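Local atomic coordinates of DUF3856 domain-containing protein (Chlorobium tepidum, PDB entry 2HR2), a protein that is of unknown function but, as a TPR-like helical repeat protein with an alpha-alpha superhelix, may serve as a protein-binding scaffold. Residues G10-L15 against A53-F58; K127-I132 against R144-A149. One frame throughout, in Å; residues are numbered along the deposited sequence.

In the fold
Both contacts join helices of a single all-helical chain, one among the N-terminal helices and one at the C-terminal pair. Interaction 1 sets helix 4-24 beside helix 52-69, two helices on in the sequence, with helix 27-41 between them along the chain; the two run in nearly the same direction. Interaction 2 joins helix 118-134 to the C-terminal helix 142-157, its successor, in an antiparallel sense. Their centres are 25 Å apart, on opposite sides of the chain's centre, and their nearest atoms stay about 12 Å from each other. No active site is known; a glycerol, probably from the crystallisation liquor, lies about 4 Å from the side chain of Met-145 in interaction 2.

Interaction 1: residues G10-L15 against A53-F58; sequences GAYLAL and AGFDAF
Phe-55 reaches from helix 52-69 toward helix 4-24 and meets Ala-11, Tyr-12 and Leu-15 there with the outer end of its ring. Its chi1 of -173° places CG opposite the backbone N, and the ring extends across the space between the axes of the two segments, which come no closer than 11.7 Å.

The apolar contacts gather at that outer end. The methyl CB of Ala-11 lies 3.6 Å from CZ of Phe-55, and CD2 of Leu-15 sits 3.9 Å from CE1 of Phe-55, the leucine arriving from the direction opposite to the phenylalanine. The same Leu-15 methyl also reaches CB of Phe-58, at 4.1 Å, the two side chains meeting at about a right angle. At the ring edge and in its plane is the carbonyl O of Ala-11, which already accepts the helical bond from Leu-15 N.

Between the aromatic groups the overlap is slight: the planes of the Tyr-12 and Phe-55 rings are nearly parallel, 27° apart, but slid so that the rings barely overlap, centroids 5.7 Å apart. Phe-50, before helix 52-69, adds an edge-to-face partner to Phe-55. Replacing Phe-55 by an alanine is likely to leave Ala-11, Tyr-12 and much of Leu-15 without a partner from segment 53-58, opening a gap between the helices.

No hydrogen bond crosses here; side chains join two helix segments inclined by 26° and running the same way, consistent with the alpha-alpha superhelix of TPR-like proteins, in which helices two apart in sequence lie side by side.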
loop_
_atom_site.group_PDB
_atom_site.type_symbol
_atom_site.label_atom_id
_atom_site.label_comp_id
_atom_site.label_asym_id
_atom_site.label_seq_id
_atom_site.Cartn_x
_atom_site.Cartn_y
_atom_site.Cartn_z
ATOM N N GLY A 10 11.712 17.066 1.073
ATOM C CA GLY A 10 11.072 16.805 2.360
ATOM C C GLY A 10 10.076 15.660 2.290
ATOM O O GLY A 10 10.060 14.789 3.162
ATOM N N ALA A 11 9.258 15.661 1.239
ATOM C CA ALA A 11 8.250 14.624 1.026
ATOM C C ALA A 11 8.893 13.280 0.705
ATOM O O ALA A 11 8.479 12.258 1.241
ATOM C CB ALA A 11 7.293 15.035 -0.086
ATOM N N TYR A 12 9.892 13.285 -0.176
ATOM C CA TYR A 12 10.621 12.058 -0.521
ATOM C C TYR A 12 11.293 11.417 0.693
ATOM O O TYR A 12 11.204 10.209 0.871
ATOM C CB TYR A 12 11.647 12.290 -1.644
ATOM C CG TYR A 12 11.143 11.923 -3.025
ATOM C CD1 TYR A 12 10.171 12.679 -3.668
ATOM C CD2 TYR A 12 11.655 10.814 -3.692
ATOM C CE1 TYR A 12 9.714 12.334 -4.936
ATOM C CE2 TYR A 12 11.206 10.462 -4.954
ATOM C CZ TYR A 12 10.238 11.225 -5.573
ATOM O OH TYR A 12 9.801 10.866 -6.828
ATOM N N LEU A 13 11.944 12.220 1.531
ATOM C CA LEU A 13 12.608 11.689 2.722
ATOM C C LEU A 13 11.607 11.174 3.756
ATOM O O LEU A 13 11.885 10.197 4.448
ATOM C CB LEU A 13 13.543 12.725 3.344
ATOM C CG LEU A 13 14.747 13.116 2.483
ATOM C CD1 LEU A 13 15.541 14.242 3.134
ATOM C CD2 LEU A 13 15.644 11.923 2.221
ATOM N N ALA A 14 10.452 11.828 3.861
ATOM C CA ALA A 14 9.413 11.380 4.776
ATOM C C ALA A 14 8.911 10.000 4.352
ATOM O O ALA A 14 8.729 9.124 5.198
ATOM C CB ALA A 14 8.265 12.378 4.817
ATOM N N LEU A 15 8.703 9.810 3.045
ATOM C CA LEU A 15 8.235 8.526 2.524
ATOM C C LEU A 15 9.309 7.446 2.655
ATOM O O LEU A 15 8.979 6.309 2.982
ATOM C CB LEU A 15 7.763 8.638 1.073
ATOM C CG LEU A 15 7.116 7.375 0.480
ATOM C CD1 LEU A 15 5.858 6.986 1.240
ATOM C CD2 LEU A 15 6.785 7.582 -0.987
ATOM N N ALA A 53 -0.323 12.381 -8.302
ATOM C CA ALA A 53 -1.165 11.190 -8.358
ATOM C C ALA A 53 -0.392 9.938 -7.939
ATOM O O ALA A 53 -0.848 9.169 -7.086
ATOM C CB ALA A 53 -1.736 11.022 -9.753
ATOM N N GLY A 54 0.781 9.754 -8.541
ATOM C CA GLY A 54 1.643 8.619 -8.233
ATOM C C GLY A 54 2.206 8.666 -6.827
ATOM O O GLY A 54 2.208 7.661 -6.128
ATOM N N PHE A 55 2.675 9.836 -6.409
ATOM C CA PHE A 55 3.240 9.992 -5.081
ATOM C C PHE A 55 2.202 9.719 -3.994
ATOM O O PHE A 55 2.498 9.030 -3.018
ATOM C CB PHE A 55 3.838 11.383 -4.908
ATOM C CG PHE A 55 4.579 11.560 -3.620
ATOM C CD1 PHE A 55 5.871 11.081 -3.485
ATOM C CD2 PHE A 55 3.989 12.201 -2.543
ATOM C CE1 PHE A 55 6.562 11.237 -2.304
ATOM C CE2 PHE A 55 4.677 12.365 -1.353
ATOM C CZ PHE A 55 5.963 11.881 -1.234
ATOM N N ASP A 56 0.996 10.257 -4.157
ATOM C CA ASP A 56 -0.082 10.012 -3.194
ATOM C C ASP A 56 -0.455 8.520 -3.146
ATOM O O ASP A 56 -0.759 7.984 -2.072
ATOM C CB ASP A 56 -1.316 10.881 -3.496
ATOM C CG ASP A 56 -1.088 12.367 -3.194
ATOM O OD1 ASP A 56 -0.225 12.699 -2.356
ATOM O OD2 ASP A 56 -1.789 13.211 -3.789
ATOM N N ALA A 57 -0.410 7.852 -4.297
ATOM C CA ALA A 57 -0.694 6.419 -4.355
ATOM C C ALA A 57 0.318 5.618 -3.541
ATOM O O ALA A 57 -0.049 4.693 -2.819
ATOM C CB ALA A 57 -0.698 5.940 -5.796
ATOM N N PHE A 58 1.588 5.984 -3.660
ATOM C CA PHE A 58 2.665 5.313 -2.944
ATOM C C PHE A 58 2.485 5.521 -1.441
ATOM O O PHE A 58 2.648 4.584 -0.660
ATOM C CB PHE A 58 4.017 5.867 -3.399
ATOM C CG PHE A 58 4.457 5.412 -4.777
ATOM C CD1 PHE A 58 3.546 5.069 -5.780
ATOM C CD2 PHE A 58 5.811 5.415 -5.094
ATOM C CE1 PHE A 58 3.982 4.687 -7.039
ATOM C CE2 PHE A 58 6.252 5.037 -6.352
ATOM C CZ PHE A 58 5.335 4.673 -7.327
#

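Interaction 2: residues K127-I132 against R144-A149; sequences KVVEMI and RMMEVA
The axes of the two antiparallel helix segments approach to 9.6 Å at an angle of 145°, and the nearest CA atoms, of Val-129 and Met-146, are 6.0 Å apart. Met-145 and Met-146 are both selenomethionines in this crystal.

Ile-132 carries one end of the contact. Its CG1 is anti to the carbonyl carbon (chi1 -69°), and the extended branch beyond it brings CD1 over to helix 142-157, where it comes within 3.8 Å of CG of Met-146. These two side chains pass at a slant. The same methyl also approaches the terminal CE of Met-145, at 4.3 Å, so the tip of one isoleucine is shared by two neighbouring methionines. The Met-146 contact is made by the part of the chain near the backbone, not by its selenium.

This is the packing of consecutive antiparallel helices, as in the alpha-alpha hairpins from which TPR-like superhelices are built; here it attaches the C-terminal helix to the one before it. Between helix 118-134 and helix 142-157 the chain turns back on itself.

Further along, CG2 of Val-129 lies 4.0 Å from the small CB of Ala-149, and the same methyl lies more loosely against CG of Met-146. Ala-149 is also touched by Phe-125, one turn earlier than Val-129 on helix 118-134. Val-128 faces Met-145, its CG1 standing 4.3 Å from CB of that residue, and Val-128 also packs against Val-105 of helix 97-114. Helix 97-114 is met from the C-terminal helix too, through Val-148 on Tyr-106.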
loop_
_atom_site.group_PDB
_atom_site.type_symbol
_atom_site.label_atom_id
_atom_site.label_comp_id
_atom_site.label_asym_id
_atom_site.label_seq_id
_atom_site.Cartn_x
_atom_site.Cartn_y
_atom_site.Cartn_z
ATOM N N LYS A 127 -6.490 -12.726 -5.846
ATOM C CA LYS A 127 -5.909 -11.715 -6.737
ATOM C C LYS A 127 -4.442 -11.450 -6.398
ATOM O O LYS A 127 -3.637 -11.216 -7.299
ATOM C CB LYS A 127 -6.732 -10.411 -6.661
ATOM C CG LYS A 127 -6.312 -9.271 -7.601
ATOM C CD LYS A 127 -6.630 -9.547 -9.070
ATOM C CE LYS A 127 -6.174 -8.382 -9.958
ATOM N NZ LYS A 127 -6.457 -8.603 -11.405
ATOM N N VAL A 128 -4.100 -11.482 -5.108
ATOM C CA VAL A 128 -2.717 -11.282 -4.677
ATOM C C VAL A 128 -1.833 -12.376 -5.270
ATOM O O VAL A 128 -0.775 -12.085 -5.828
ATOM C CB VAL A 128 -2.567 -11.256 -3.129
ATOM C CG1 VAL A 128 -1.101 -11.251 -2.722
ATOM C CG2 VAL A 128 -3.254 -10.037 -2.537
ATOM N N VAL A 129 -2.281 -13.624 -5.168
ATOM C CA VAL A 129 -1.520 -14.752 -5.699
ATOM C C VAL A 129 -1.400 -14.651 -7.218
ATOM O O VAL A 129 -0.325 -14.864 -7.765
ATOM C CB VAL A 129 -2.139 -16.114 -5.302
ATOM C CG1 VAL A 129 -1.358 -17.270 -5.936
ATOM C CG2 VAL A 129 -2.171 -16.269 -3.781
ATOM N N GLU A 130 -2.500 -14.316 -7.890
ATOM C CA GLU A 130 -2.503 -14.180 -9.348
ATOM C C GLU A 130 -1.527 -13.101 -9.833
ATOM O O GLU A 130 -0.814 -13.301 -10.815
ATOM C CB GLU A 130 -3.922 -13.917 -9.872
ATOM C CG GLU A 130 -4.837 -15.148 -9.796
ATOM C CD GLU A 130 -6.276 -14.868 -10.229
ATOM O OE1 GLU A 130 -6.821 -13.796 -9.876
ATOM O OE2 GLU A 130 -6.877 -15.733 -10.905
HETATM N N MSE A 131 -1.481 -11.973 -9.132
HETATM C CA MSE A 131 -0.574 -10.880 -9.500
HETATM C C MSE A 131 0.894 -11.237 -9.295
HETATM O O MSE A 131 1.743 -10.842 -10.089
HETATM C CB MSE A 131 -0.917 -9.604 -8.736
HETATM C CG MSE A 131 -2.236 -8.994 -9.169
HETATM SE SE MSE A 131 -2.830 -7.573 -8.002
HETATM C CE MSE A 131 -1.462 -6.243 -8.376
ATOM N N ILE A 132 1.186 -11.977 -8.230
ATOM C CA ILE A 132 2.552 -12.422 -7.956
ATOM C C ILE A 132 3.031 -13.346 -9.082
ATOM O O ILE A 132 4.184 -13.252 -9.517
ATOM C CB ILE A 132 2.658 -13.118 -6.579
ATOM C CG1 ILE A 132 2.471 -12.089 -5.465
ATOM C CG2 ILE A 132 4.021 -13.794 -6.405
ATOM C CD1 ILE A 132 2.265 -12.688 -4.097
ATOM N N ARG A 144 5.520 -14.730 2.339
ATOM C CA ARG A 144 4.686 -14.351 3.474
ATOM C C ARG A 144 3.247 -14.130 3.042
ATOM O O ARG A 144 2.331 -14.657 3.658
ATOM C CB ARG A 144 5.210 -13.059 4.104
ATOM C CG ARG A 144 4.355 -12.479 5.233
ATOM C CD ARG A 144 4.922 -11.157 5.733
ATOM N NE ARG A 144 6.280 -11.311 6.244
ATOM C CZ ARG A 144 6.589 -11.756 7.462
ATOM N NH1 ARG A 144 5.642 -12.116 8.330
ATOM N NH2 ARG A 144 7.871 -11.871 7.817
HETATM N N MSE A 145 3.067 -13.336 1.988
HETATM C CA MSE A 145 1.743 -13.008 1.467
HETATM C C MSE A 145 0.979 -14.220 0.936
HETATM O O MSE A 145 -0.197 -14.401 1.247
HETATM C CB MSE A 145 1.843 -11.953 0.360
HETATM C CG MSE A 145 2.217 -10.569 0.855
HETATM SE SE MSE A 145 2.159 -9.200 -0.552
HETATM C CE MSE A 145 3.794 -9.664 -1.523
HETATM N N MSE A 146 1.646 -15.042 0.135
HETATM C CA MSE A 146 1.004 -16.227 -0.424
HETATM C C MSE A 146 0.553 -17.211 0.638
HETATM O O MSE A 146 -0.514 -17.806 0.509
HETATM C CB MSE A 146 1.914 -16.945 -1.405
HETATM C CG MSE A 146 2.069 -16.231 -2.726
HETATM SE SE MSE A 146 3.212 -17.247 -3.929
HETATM C CE MSE A 146 4.880 -17.314 -2.896
ATOM N N GLU A 147 1.359 -17.390 1.684
ATOM C CA GLU A 147 0.989 -18.309 2.759
ATOM C C GLU A 147 -0.234 -17.800 3.523
ATOM O O GLU A 147 -1.136 -18.574 3.835
ATOM C CB GLU A 147 2.162 -18.571 3.700
ATOM C CG GLU A 147 1.772 -19.361 4.937
ATOM C CD GLU A 147 2.955 -19.954 5.642
ATOM O OE1 GLU A 147 3.660 -20.763 5.012
ATOM O OE2 GLU A 147 3.157 -19.642 6.833
ATOM N N VAL A 148 -0.262 -16.506 3.821
ATOM C CA VAL A 148 -1.413 -15.920 4.489
ATOM C C VAL A 148 -2.645 -16.081 3.598
ATOM O O VAL A 148 -3.698 -16.508 4.059
ATOM C CB VAL A 148 -1.175 -14.431 4.823
ATOM C CG1 VAL A 148 -2.472 -13.726 5.203
ATOM C CG2 VAL A 148 -0.157 -14.311 5.938
ATOM N N ALA A 149 -2.491 -15.755 2.320
ATOM C CA ALA A 149 -3.578 -15.848 1.356
ATOM C C ALA A 149 -4.184 -17.238 1.286
ATOM O O ALA A 149 -5.399 -17.387 1.343
ATOM C CB ALA A 149 -3.085 -15.437 -0.024
#